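Local coordinates for salicylic acid-binding protein 2 (Nicotiana tabacum, PDB 1XKL) that hydrolyses methyl salicylate to salicylic acid, a step in the signalling that sets up systemic acquired resistance in plants, at residues His11-Gly16 against Met149-Lys154; Ala40-Asp45 against Tyr56-Pro61; Leu132-Leu137 against Pro153-His158; Thr208-Ile213 against Ala236-Met241. One frame throughout, in Å; residues are numbered along the deposited sequence.

Contact 1 of 4, residues His11-Gly16 against Met149-Lys154; sequences HGACHG and MFFGPK. With STH (2-amino-4H-1,3-benzoxathiin-4-ol), chain E.
The carbonyl oxygen of Ala13 sits between an imidazole of its own loop and a ring from the other segment. His15 ND1 donates to Ala13 O over 2.9 Å, nearly straight (169°) but from above the carbonyl plane, while Phe151 CE2 comes within 3.2 Å of the same Ala13 O. With His15 NE2 bonded to Tyr161, both imidazole nitrogens have partners, which probably holds the ring in this orientation. Its CE1 meets the rim of the Phe151 ring, the two side chains crossing at about a right angle.

Cys14 takes a face of that phenyl ring: SG lies 3.8 Å from the Phe151 centroid, almost on the ring normal, a sulfur-aromatic contact. Cys14 SG swings beside its own backbone N (chi1 -61°), which also brings it near Met149 O and lets it receive a weak, long bond of 3.7 Å from Phe151 N.

Ala13, Cys14 and His15 lie on the loop after strand 6-10 of the alpha/beta-hydrolase core, where a type II turn from Gly12 to His15 puts Cys14 at positive phi; Met149 and Phe151 come from the end of strand 147-150. In this family the loop commonly supplies an oxyanion-hole amide; here Ala13 N lies 3.1 Å from S7 of the bound benzoxathiin, consistent with that role, and Ala13 belongs to the salicylate site. Phe151 CZ stands 3.6 Å from C2 of the ligand, and the methyl CE of selenomethionine Met149, reached by a chain bent at chi3, presses on Ala13 CB at a tight 3.4 Å.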
# COMPACT_ATOMS: atom_id res chain seq x y z
N HIS A 11 -14.55 -19.63 -22.83
CA HIS A 11 -14.33 -19.90 -21.42
C HIS A 11 -15.52 -19.55 -20.52
O HIS A 11 -16.48 -18.91 -20.96
CB HIS A 11 -13.10 -19.12 -20.95
CG HIS A 11 -13.29 -17.63 -20.99
ND1 HIS A 11 -14.00 -16.94 -20.03
CD2 HIS A 11 -12.90 -16.71 -21.90
CE1 HIS A 11 -14.03 -15.66 -20.35
NE2 HIS A 11 -13.37 -15.49 -21.48
N GLY A 12 -15.43 -19.98 -19.27
CA GLY A 12 -16.48 -19.72 -18.30
C GLY A 12 -16.18 -18.48 -17.47
O GLY A 12 -15.24 -17.74 -17.76
N ALA A 13 -16.97 -18.27 -16.42
CA ALA A 13 -16.81 -17.11 -15.56
C ALA A 13 -15.51 -17.09 -14.76
O ALA A 13 -15.05 -18.12 -14.25
CB ALA A 13 -17.99 -17.01 -14.61
N CYS A 14 -14.94 -15.90 -14.66
CA CYS A 14 -13.70 -15.70 -13.92
C CYS A 14 -12.49 -16.29 -14.63
O CYS A 14 -11.38 -16.22 -14.10
CB CYS A 14 -13.81 -16.29 -12.51
SG CYS A 14 -15.12 -15.57 -11.46
N HIS A 15 -12.69 -16.89 -15.80
CA HIS A 15 -11.58 -17.48 -16.55
C HIS A 15 -11.30 -16.73 -17.85
O HIS A 15 -11.79 -15.62 -18.04
CB HIS A 15 -11.86 -18.96 -16.84
CG HIS A 15 -11.77 -19.83 -15.63
ND1 HIS A 15 -12.62 -19.71 -14.56
CD2 HIS A 15 -10.88 -20.81 -15.30
CE1 HIS A 15 -12.27 -20.56 -13.61
NE2 HIS A 15 -11.21 -21.24 -14.04
N GLY A 16 -10.49 -17.32 -18.73
CA GLY A 16 -10.15 -16.67 -19.99
C GLY A 16 -9.65 -17.65 -21.05
O GLY A 16 -9.62 -18.85 -20.81
N MSE A 149 -19.21 -11.64 -9.39
CA MSE A 149 -18.86 -12.93 -8.80
C MSE A 149 -17.36 -13.15 -8.97
O MSE A 149 -16.83 -13.03 -10.07
CB MSE A 149 -19.64 -14.05 -9.50
CG MSE A 149 -19.34 -15.44 -8.98
SE MSE A 149 -20.42 -16.81 -9.88
CE MSE A 149 -19.73 -16.56 -11.67
N PHE A 150 -16.68 -13.48 -7.88
CA PHE A 150 -15.23 -13.70 -7.93
C PHE A 150 -14.85 -14.95 -7.15
O PHE A 150 -14.88 -14.95 -5.92
CB PHE A 150 -14.50 -12.48 -7.37
CG PHE A 150 -12.99 -12.56 -7.47
CD1 PHE A 150 -12.38 -13.09 -8.60
CD2 PHE A 150 -12.19 -12.08 -6.44
CE1 PHE A 150 -10.99 -13.13 -8.71
CE2 PHE A 150 -10.79 -12.11 -6.54
CZ PHE A 150 -10.20 -12.64 -7.68
N PHE A 151 -14.51 -16.01 -7.87
CA PHE A 151 -14.12 -17.27 -7.24
C PHE A 151 -12.95 -17.07 -6.29
O PHE A 151 -12.02 -16.32 -6.58
CB PHE A 151 -13.74 -18.31 -8.30
CG PHE A 151 -14.85 -18.66 -9.25
CD1 PHE A 151 -16.18 -18.55 -8.85
CD2 PHE A 151 -14.57 -19.13 -10.53
CE1 PHE A 151 -17.22 -18.91 -9.72
CE2 PHE A 151 -15.59 -19.49 -11.40
CZ PHE A 151 -16.93 -19.38 -10.99
N GLY A 152 -13.01 -17.74 -5.15
CA GLY A 152 -11.93 -17.65 -4.17
C GLY A 152 -11.04 -18.87 -4.33
O GLY A 152 -11.42 -19.81 -5.03
N PRO A 153 -9.86 -18.88 -3.71
CA PRO A 153 -8.93 -20.01 -3.80
C PRO A 153 -9.48 -21.36 -3.32
O PRO A 153 -9.21 -22.40 -3.92
CB PRO A 153 -7.73 -19.54 -2.98
CG PRO A 153 -8.34 -18.56 -2.00
CD PRO A 153 -9.29 -17.81 -2.88
N LYS A 154 -10.24 -21.33 -2.22
CA LYS A 154 -10.84 -22.55 -1.67
C LYS A 154 -11.85 -23.10 -2.67
O LYS A 154 -11.84 -24.30 -2.98
CB LYS A 154 -11.57 -22.23 -0.35
CG LYS A 154 -10.72 -21.53 0.71
CD LYS A 154 -9.57 -22.42 1.16
CE LYS A 154 -8.71 -21.73 2.23
NZ LYS A 154 -9.47 -21.47 3.50
C8 STH E . -19.81 -20.21 -13.89
O8 STH E . -20.79 -19.29 -14.13
C1 STH E . -19.89 -21.14 -12.73
C2 STH E . -18.79 -22.12 -12.50
C3 STH E . -18.86 -23.01 -11.39
C4 STH E . -19.97 -22.95 -10.49
C5 STH E . -21.02 -22.00 -10.69
C6 STH E . -20.98 -21.11 -11.78
C7 STH E . -17.78 -21.59 -14.65
O2 STH E . -17.69 -22.22 -13.39
N7 STH E . -16.49 -21.29 -15.07
S7 STH E . -18.72 -20.28 -14.77

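Contact 2 of 4, residues Ala40-Asp45 against Tyr56-Pro61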
# COMPACT_ATOMS: atom_id res chain seq x y z
N ALA A 40 -15.21 -10.22 -22.59
CA ALA A 40 -15.00 -8.91 -22.00
C ALA A 40 -14.56 -9.02 -20.54
O ALA A 40 -15.05 -9.87 -19.80
CB ALA A 40 -16.28 -8.08 -22.09
N ALA A 41 -13.62 -8.17 -20.15
CA ALA A 41 -13.09 -8.13 -18.78
C ALA A 41 -12.55 -9.48 -18.30
O ALA A 41 -12.51 -9.74 -17.09
CB ALA A 41 -14.15 -7.61 -17.82
N SER A 42 -12.14 -10.32 -19.24
CA SER A 42 -11.61 -11.64 -18.92
C SER A 42 -10.23 -11.82 -19.54
O SER A 42 -9.91 -11.22 -20.57
CB SER A 42 -12.56 -12.72 -19.45
OG SER A 42 -13.89 -12.45 -19.05
N GLY A 43 -9.41 -12.66 -18.91
CA GLY A 43 -8.07 -12.90 -19.42
C GLY A 43 -7.27 -11.62 -19.41
O GLY A 43 -7.10 -11.00 -18.36
N THR A 44 -6.79 -11.20 -20.58
CA THR A 44 -6.01 -9.97 -20.66
C THR A 44 -6.83 -8.78 -21.14
O THR A 44 -6.27 -7.70 -21.38
CB THR A 44 -4.76 -10.15 -21.58
OG1 THR A 44 -5.18 -10.52 -22.90
CG2 THR A 44 -3.84 -11.22 -21.02
N ASP A 45 -8.14 -8.96 -21.28
CA ASP A 45 -9.01 -7.87 -21.71
C ASP A 45 -8.90 -6.77 -20.66
O ASP A 45 -9.02 -7.04 -19.46
CB ASP A 45 -10.47 -8.33 -21.81
CG ASP A 45 -11.36 -7.33 -22.52
OD1 ASP A 45 -11.31 -7.26 -23.77
OD2 ASP A 45 -12.09 -6.58 -21.84
N TYR A 56 -24.79 -9.33 -23.05
CA TYR A 56 -24.36 -8.88 -24.37
C TYR A 56 -23.02 -8.14 -24.34
O TYR A 56 -22.18 -8.36 -25.20
CB TYR A 56 -25.45 -8.00 -25.01
CG TYR A 56 -25.16 -7.68 -26.46
CD1 TYR A 56 -24.31 -6.63 -26.80
CD2 TYR A 56 -25.69 -8.46 -27.49
CE1 TYR A 56 -23.99 -6.36 -28.13
CE2 TYR A 56 -25.38 -8.20 -28.82
CZ TYR A 56 -24.52 -7.16 -29.13
OH TYR A 56 -24.19 -6.91 -30.45
N ASP A 57 -22.83 -7.27 -23.34
CA ASP A 57 -21.57 -6.52 -23.22
C ASP A 57 -20.41 -7.49 -22.95
O ASP A 57 -19.30 -7.29 -23.42
CB ASP A 57 -21.61 -5.53 -22.05
CG ASP A 57 -22.68 -4.46 -22.20
OD1 ASP A 57 -23.09 -4.16 -23.34
OD2 ASP A 57 -23.09 -3.91 -21.16
N TYR A 58 -20.70 -8.52 -22.16
CA TYR A 58 -19.71 -9.53 -21.79
C TYR A 58 -19.33 -10.42 -22.98
O TYR A 58 -18.18 -10.85 -23.09
CB TYR A 58 -20.28 -10.37 -20.64
CG TYR A 58 -19.42 -11.52 -20.17
CD1 TYR A 58 -18.05 -11.36 -19.92
CD2 TYR A 58 -19.99 -12.78 -19.93
CE1 TYR A 58 -17.28 -12.42 -19.44
CE2 TYR A 58 -19.23 -13.83 -19.45
CZ TYR A 58 -17.88 -13.66 -19.21
OH TYR A 58 -17.14 -14.72 -18.72
N THR A 59 -20.29 -10.65 -23.87
CA THR A 59 -20.10 -11.51 -25.04
C THR A 59 -19.59 -10.77 -26.27
O THR A 59 -19.31 -11.39 -27.30
CB THR A 59 -21.43 -12.19 -25.42
OG1 THR A 59 -22.05 -12.73 -24.25
CG2 THR A 59 -21.19 -13.31 -26.43
N LEU A 60 -19.47 -9.45 -26.17
CA LEU A 60 -19.01 -8.64 -27.28
C LEU A 60 -17.87 -9.25 -28.10
O LEU A 60 -17.97 -9.35 -29.33
CB LEU A 60 -18.60 -7.26 -26.75
CG LEU A 60 -18.58 -6.11 -27.75
CD1 LEU A 60 -19.93 -6.03 -28.47
CD2 LEU A 60 -18.29 -4.80 -27.02
N PRO A 61 -16.79 -9.70 -27.45
CA PRO A 61 -15.68 -10.29 -28.21
C PRO A 61 -16.12 -11.44 -29.13
O PRO A 61 -15.70 -11.52 -30.28
CB PRO A 61 -14.72 -10.75 -27.12
CG PRO A 61 -14.97 -9.77 -26.01
CD PRO A 61 -16.48 -9.69 -26.01
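The Tyr58 ring meets the 40-45 loop with its edge. Ala40 O and Ser42 OG both lie near the ring plane, beside CD1 and CE1: Tyr58 CE1 is 3.4 Å from Ser42 OG, and Tyr58 CD1 is as close to Ala40 O. Phe182 also packs against this ring, their planes about 30° apart. Tyr58 CG stands anti to its backbone N (chi1 177°), which carries the ring off helix 55-67 and across to the loop, where it also touches His11 and Leu39. The contact thereby joins this helix to the loop after strand 33-36, an outermost strand of the parallel alpha/beta-hydrolase sheet.

The two oxygens at the ring edge are tied to each other, since Ser42 OG donates to Ala40 O over 2.9 Å, from well above the carbonyl plane. Backbone then joins backbone. Ala40 N gives a fairly straight bond of 3.1 Å to Tyr58 O (N-H...O 164°). Ala40 CB rests 3.4 Å from Asp57 O, the carbonyl that would ordinarily receive the amide of residue 61 in the next helical turn; Pro61 has no N-H to offer, and the helix kinks there. The proline ring packs against the same alanine, Pro61 CG 3.5 Å from Ala40 N.

Past Ala40 a type II' turn runs from Ser42 to Asp45, and Ala41 N binds Asp45 OD2 at 2.8 Å. Loop and helix are thus joined by one backbone hydrogen bond, from Ala40 to Tyr58, with the ring edge turned to two oxygens, consistent with weak C-H...O contacts, and no charge pair crosses between them.

Contact 3 of 4, residues Leu132-Leu137 against Pro153-His158; sequences LDTQFL and PKFLAH
Both oxygens of the Asp133 carboxylate reach amides in the first turn of helix 153-160. Lys154 N binds Asp133 OD1 at 2.8 Å and Phe155 N binds Asp133 OD2 at 2.9 Å, each on the syn side though 25 to 32° out of the carboxylate plane. With CG tucked between its own backbone N and carbonyl carbon (chi1 59°), Asp133 folds its carboxylate onto the helix end. Gly152, at the N-cap position, has no side chain for the task.

Pro153 CD lies 3.1 Å from Asp133 OD1, and the Lys154 side chain crosses the acid at about a right angle before its amine turns off. Thr134 OG1, bonded to Trp131 O, sits over one face of the Phe155 ring, 3.2 Å from its CG and shifted toward the rim. Leu132 CD1 lies along the helix backbone, 3.7 Å from Phe155 CA, and touches His158 CB. Phe155 also lines the ligand pocket.

Strand 135-138 pairs antiparallel with 147-150, which leads through Gly152 into this helix, probably part of the cap over the hydrolase core. An acid at a helix N-terminus would probably be stabilised by the helix dipole; two amide bonds fix the carboxylate's rotation and tie loop to helix.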
# COMPACT_ATOMS: atom_id res chain seq x y z
N LEU A 132 -18.26 -21.49 -0.91
CA LEU A 132 -17.07 -21.34 -0.08
C LEU A 132 -16.62 -19.89 0.04
O LEU A 132 -17.37 -19.04 0.51
CB LEU A 132 -15.93 -22.21 -0.63
CG LEU A 132 -16.14 -23.72 -0.61
CD1 LEU A 132 -14.88 -24.43 -1.08
CD2 LEU A 132 -16.51 -24.17 0.79
N ASP A 133 -15.39 -19.61 -0.38
CA ASP A 133 -14.86 -18.27 -0.27
C ASP A 133 -15.11 -17.38 -1.48
O ASP A 133 -14.41 -16.40 -1.69
CB ASP A 133 -13.36 -18.33 0.01
CG ASP A 133 -12.61 -19.05 -1.08
OD1 ASP A 133 -11.36 -19.08 -1.01
OD2 ASP A 133 -13.26 -19.60 -2.00
N THR A 134 -16.11 -17.72 -2.29
CA THR A 134 -16.43 -16.93 -3.46
C THR A 134 -17.03 -15.58 -3.04
O THR A 134 -17.84 -15.53 -2.12
CB THR A 134 -17.43 -17.66 -4.37
OG1 THR A 134 -16.83 -18.86 -4.86
CG2 THR A 134 -17.84 -16.77 -5.53
N GLN A 135 -16.64 -14.51 -3.72
CA GLN A 135 -17.13 -13.17 -3.39
C GLN A 135 -18.23 -12.63 -4.29
O GLN A 135 -18.08 -12.58 -5.51
CB GLN A 135 -15.99 -12.16 -3.41
CG GLN A 135 -14.95 -12.30 -2.32
CD GLN A 135 -14.07 -11.07 -2.23
OE1 GLN A 135 -14.55 -9.97 -1.89
NE2 GLN A 135 -12.78 -11.23 -2.53
N PHE A 136 -19.32 -12.21 -3.68
CA PHE A 136 -20.44 -11.63 -4.40
C PHE A 136 -20.59 -10.18 -3.95
O PHE A 136 -21.09 -9.91 -2.86
CB PHE A 136 -21.72 -12.43 -4.10
CG PHE A 136 -21.80 -13.74 -4.82
CD1 PHE A 136 -22.17 -13.78 -6.16
CD2 PHE A 136 -21.47 -14.93 -4.18
CE1 PHE A 136 -22.21 -14.99 -6.86
CE2 PHE A 136 -21.51 -16.15 -4.86
CZ PHE A 136 -21.88 -16.18 -6.20
N LEU A 137 -20.13 -9.25 -4.78
CA LEU A 137 -20.21 -7.82 -4.44
C LEU A 137 -21.11 -7.05 -5.40
O LEU A 137 -21.16 -7.33 -6.59
CB LEU A 137 -18.80 -7.21 -4.46
CG LEU A 137 -17.75 -7.88 -3.58
CD1 LEU A 137 -16.37 -7.35 -3.94
CD2 LEU A 137 -18.06 -7.63 -2.11
N PRO A 153 -9.86 -18.88 -3.71
CA PRO A 153 -8.93 -20.01 -3.80
C PRO A 153 -9.48 -21.36 -3.32
O PRO A 153 -9.21 -22.40 -3.92
CB PRO A 153 -7.73 -19.54 -2.98
CG PRO A 153 -8.34 -18.56 -2.00
CD PRO A 153 -9.29 -17.81 -2.88
N LYS A 154 -10.24 -21.33 -2.22
CA LYS A 154 -10.84 -22.55 -1.67
C LYS A 154 -11.85 -23.10 -2.67
O LYS A 154 -11.84 -24.30 -2.98
CB LYS A 154 -11.57 -22.23 -0.35
CG LYS A 154 -10.72 -21.53 0.71
CD LYS A 154 -9.57 -22.42 1.16
CE LYS A 154 -8.71 -21.73 2.23
NZ LYS A 154 -9.47 -21.47 3.50
N PHE A 155 -12.71 -22.23 -3.19
CA PHE A 155 -13.73 -22.63 -4.15
C PHE A 155 -13.10 -23.28 -5.37
O PHE A 155 -13.60 -24.28 -5.88
CB PHE A 155 -14.57 -21.43 -4.58
CG PHE A 155 -15.68 -21.78 -5.54
CD1 PHE A 155 -15.56 -21.50 -6.90
CD2 PHE A 155 -16.85 -22.39 -5.08
CE1 PHE A 155 -16.60 -21.80 -7.78
CE2 PHE A 155 -17.89 -22.69 -5.95
CZ PHE A 155 -17.76 -22.41 -7.31
N LEU A 156 -11.99 -22.71 -5.84
CA LEU A 156 -11.32 -23.28 -7.00
C LEU A 156 -10.74 -24.65 -6.69
O LEU A 156 -10.93 -25.60 -7.46
CB LEU A 156 -10.19 -22.36 -7.48
CG LEU A 156 -10.54 -21.02 -8.09
CD1 LEU A 156 -9.24 -20.25 -8.33
CD2 LEU A 156 -11.30 -21.22 -9.41
N ALA A 157 -10.05 -24.76 -5.57
CA ALA A 157 -9.40 -26.02 -5.20
C ALA A 157 -10.32 -27.17 -4.82
O ALA A 157 -10.02 -28.32 -5.13
CB ALA A 157 -8.42 -25.77 -4.07
N HIS A 158 -11.43 -26.86 -4.16
CA HIS A 158 -12.36 -27.89 -3.70
C HIS A 158 -13.63 -28.09 -4.52
O HIS A 158 -14.30 -29.11 -4.39
CB HIS A 158 -12.75 -27.61 -2.24
CG HIS A 158 -11.63 -27.78 -1.27
ND1 HIS A 158 -10.90 -26.72 -0.77
CD2 HIS A 158 -11.12 -28.90 -0.70
CE1 HIS A 158 -9.98 -27.18 0.07
NE2 HIS A 158 -10.10 -28.50 0.13

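Contact 4 of 4, residues Thr208-Ile213 against Ala236-Met241; sequences TEDKGI and ADHMAM. With STH (2-amino-4H-1,3-benzoxathiin-4-ol), chain E.
His238 ND1 donates to Asp210 OD2 over 2.6 Å, a short bond that runs in the imidazole plane and uses the syn lone pair of the oxygen. The two side chains lie side by side and point the same way, yet the carboxylate is turned 60° from the ring. On the far side of the imidazole, His238 NE2 is hydrogen-bonded to Ser81 OG and stands 3.0 Å from O2 of the bound benzoxathiin, whose C3 lies over one face of the ring. Ile213 CD1 approaches His238 CE1 obliquely at 3.8 Å.

Asp210 and His238 form the charge relay that serves the nucleophile Ser81. As in other alpha/beta hydrolases, the acid comes on a loop after a strand of the central sheet, here 202-207, and the histidine on a loop following the last strand, 229-233.

The second shell sets the acid's orientation. Asp210 OD1 accepts from Gly212 N at 2.7 Å, nearly along the C-O axis, and from Ile213 N at 3.0 Å, above the carboxylate plane; the nearer bond closes an Asx turn. Two amides hold OD1 in place and leave OD2 aimed at the histidine. His238 CG, anti to the backbone N (chi1 -170°), swings the ring alongside the acid, and His238 O is held by His80.

Further out, the loops join by backbone: Glu209 N binds Ala236 O at 3.0 Å, at a bent angle of 132°. A water accepts a hydrogen bond from Lys211 N at 2.7 Å and a weak one from His238 N.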
# COMPACT_ATOMS: atom_id res chain seq x y z
N THR A 208 -18.81 -36.08 -15.10
CA THR A 208 -19.29 -36.84 -13.96
C THR A 208 -18.77 -36.45 -12.59
O THR A 208 -19.49 -36.57 -11.60
CB THR A 208 -19.03 -38.38 -14.14
OG1 THR A 208 -17.64 -38.66 -13.93
CG2 THR A 208 -19.42 -38.83 -15.54
N GLU A 209 -17.54 -35.96 -12.51
CA GLU A 209 -16.98 -35.59 -11.21
C GLU A 209 -17.03 -34.10 -10.91
O GLU A 209 -16.41 -33.64 -9.96
CB GLU A 209 -15.55 -36.09 -11.12
CG GLU A 209 -15.43 -37.59 -11.29
CD GLU A 209 -16.27 -38.35 -10.29
OE1 GLU A 209 -16.09 -38.11 -9.07
OE2 GLU A 209 -17.11 -39.18 -10.70
N ASP A 210 -17.78 -33.36 -11.71
CA ASP A 210 -17.90 -31.93 -11.53
C ASP A 210 -18.51 -31.58 -10.18
O ASP A 210 -19.59 -32.08 -9.84
CB ASP A 210 -18.77 -31.34 -12.63
CG ASP A 210 -18.56 -29.85 -12.81
OD1 ASP A 210 -18.40 -29.14 -11.79
OD2 ASP A 210 -18.58 -29.39 -13.97
N LYS A 211 -17.84 -30.72 -9.41
CA LYS A 211 -18.36 -30.29 -8.12
C LYS A 211 -18.84 -28.84 -8.16
O LYS A 211 -19.44 -28.36 -7.20
CB LYS A 211 -17.29 -30.40 -7.03
CG LYS A 211 -17.07 -31.79 -6.45
CD LYS A 211 -16.45 -31.64 -5.07
CE LYS A 211 -16.26 -32.98 -4.39
NZ LYS A 211 -15.19 -33.78 -5.06
N GLY A 212 -18.57 -28.13 -9.25
CA GLY A 212 -19.01 -26.74 -9.34
C GLY A 212 -20.45 -26.71 -9.80
O GLY A 212 -21.33 -26.11 -9.19
N ILE A 213 -20.65 -27.38 -10.93
CA ILE A 213 -21.95 -27.55 -11.55
C ILE A 213 -22.04 -29.08 -11.56
O ILE A 213 -21.62 -29.74 -12.51
CB ILE A 213 -21.96 -27.04 -13.00
CG1 ILE A 213 -21.59 -25.55 -13.03
CG2 ILE A 213 -23.32 -27.27 -13.62
CD1 ILE A 213 -21.76 -24.90 -14.40
N ALA A 236 -13.74 -36.72 -14.82
CA ALA A 236 -13.35 -35.33 -14.99
C ALA A 236 -14.09 -34.38 -14.06
O ALA A 236 -15.30 -34.53 -13.83
CB ALA A 236 -13.56 -34.90 -16.44
N ASP A 237 -13.36 -33.40 -13.53
CA ASP A 237 -13.96 -32.41 -12.67
C ASP A 237 -14.47 -31.29 -13.57
O ASP A 237 -14.54 -31.46 -14.78
CB ASP A 237 -12.95 -31.85 -11.64
CG ASP A 237 -11.68 -31.29 -12.29
OD1 ASP A 237 -11.66 -31.02 -13.51
OD2 ASP A 237 -10.70 -31.10 -11.55
N HIS A 238 -14.83 -30.16 -12.98
CA HIS A 238 -15.35 -29.04 -13.76
C HIS A 238 -14.41 -28.55 -14.86
O HIS A 238 -14.86 -28.06 -15.89
CB HIS A 238 -15.68 -27.86 -12.84
CG HIS A 238 -16.43 -26.77 -13.53
ND1 HIS A 238 -17.69 -26.96 -14.06
CD2 HIS A 238 -16.10 -25.49 -13.81
CE1 HIS A 238 -18.10 -25.85 -14.65
NE2 HIS A 238 -17.15 -24.94 -14.51
N MSE A 239 -13.11 -28.69 -14.65
CA MSE A 239 -12.12 -28.23 -15.62
C MSE A 239 -11.60 -29.35 -16.51
O MSE A 239 -10.40 -29.66 -16.52
CB MSE A 239 -10.95 -27.56 -14.89
CG MSE A 239 -10.88 -26.05 -15.03
SE MSE A 239 -12.49 -25.13 -14.47
CE MSE A 239 -12.76 -26.04 -12.81
N ALA A 240 -12.50 -29.96 -17.27
CA ALA A 240 -12.14 -31.06 -18.15
C ALA A 240 -10.99 -30.76 -19.11
O ALA A 240 -10.20 -31.65 -19.41
CB ALA A 240 -13.38 -31.51 -18.93
N MSE A 241 -10.89 -29.52 -19.60
CA MSE A 241 -9.82 -29.18 -20.54
C MSE A 241 -8.45 -29.16 -19.89
O MSE A 241 -7.43 -29.05 -20.58
CB MSE A 241 -10.09 -27.83 -21.23
CG MSE A 241 -9.88 -26.61 -20.35
SE MSE A 241 -11.36 -26.32 -19.12
CE MSE A 241 -12.38 -25.10 -20.21
C8 STH E . -19.81 -20.21 -13.89
O8 STH E . -20.79 -19.29 -14.13
C1 STH E . -19.89 -21.14 -12.73
C2 STH E . -18.79 -22.12 -12.50
C3 STH E . -18.86 -23.01 -11.39
C4 STH E . -19.97 -22.95 -10.49
C5 STH E . -21.02 -22.00 -10.69
C6 STH E . -20.98 -21.11 -11.78
C7 STH E . -17.78 -21.59 -14.65
O2 STH E . -17.69 -22.22 -13.39
N7 STH E . -16.49 -21.29 -15.07
S7 STH E . -18.72 -20.28 -14.77
O HOH W 1 -15.24 -30.00 -9.71

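Overall arrangement
Contacts 1 and 4 border the bound benzoxathiin from different parts of the chain, their centres 14 Å apart, with His15 packing on Met239; contact 3 adds Phe155 to the same pocket. Contact 2 falls within the sequence span bridged by contact 1 and touches it in space, Ser42 and Tyr58 resting on His11. Contact 3, its centre 8 Å from that of contact 1, touches it and shares Pro153 and Lys154; both involve helix 153-160 and the small antiparallel sheet of strands 135-138 and 147-150. Contact 4 comes last, about 23 Å from contact 2 between centres. Contacts 1, 3 and 4 thus put residues around the ligand, while contact 2 lies behind the 11-16 loop.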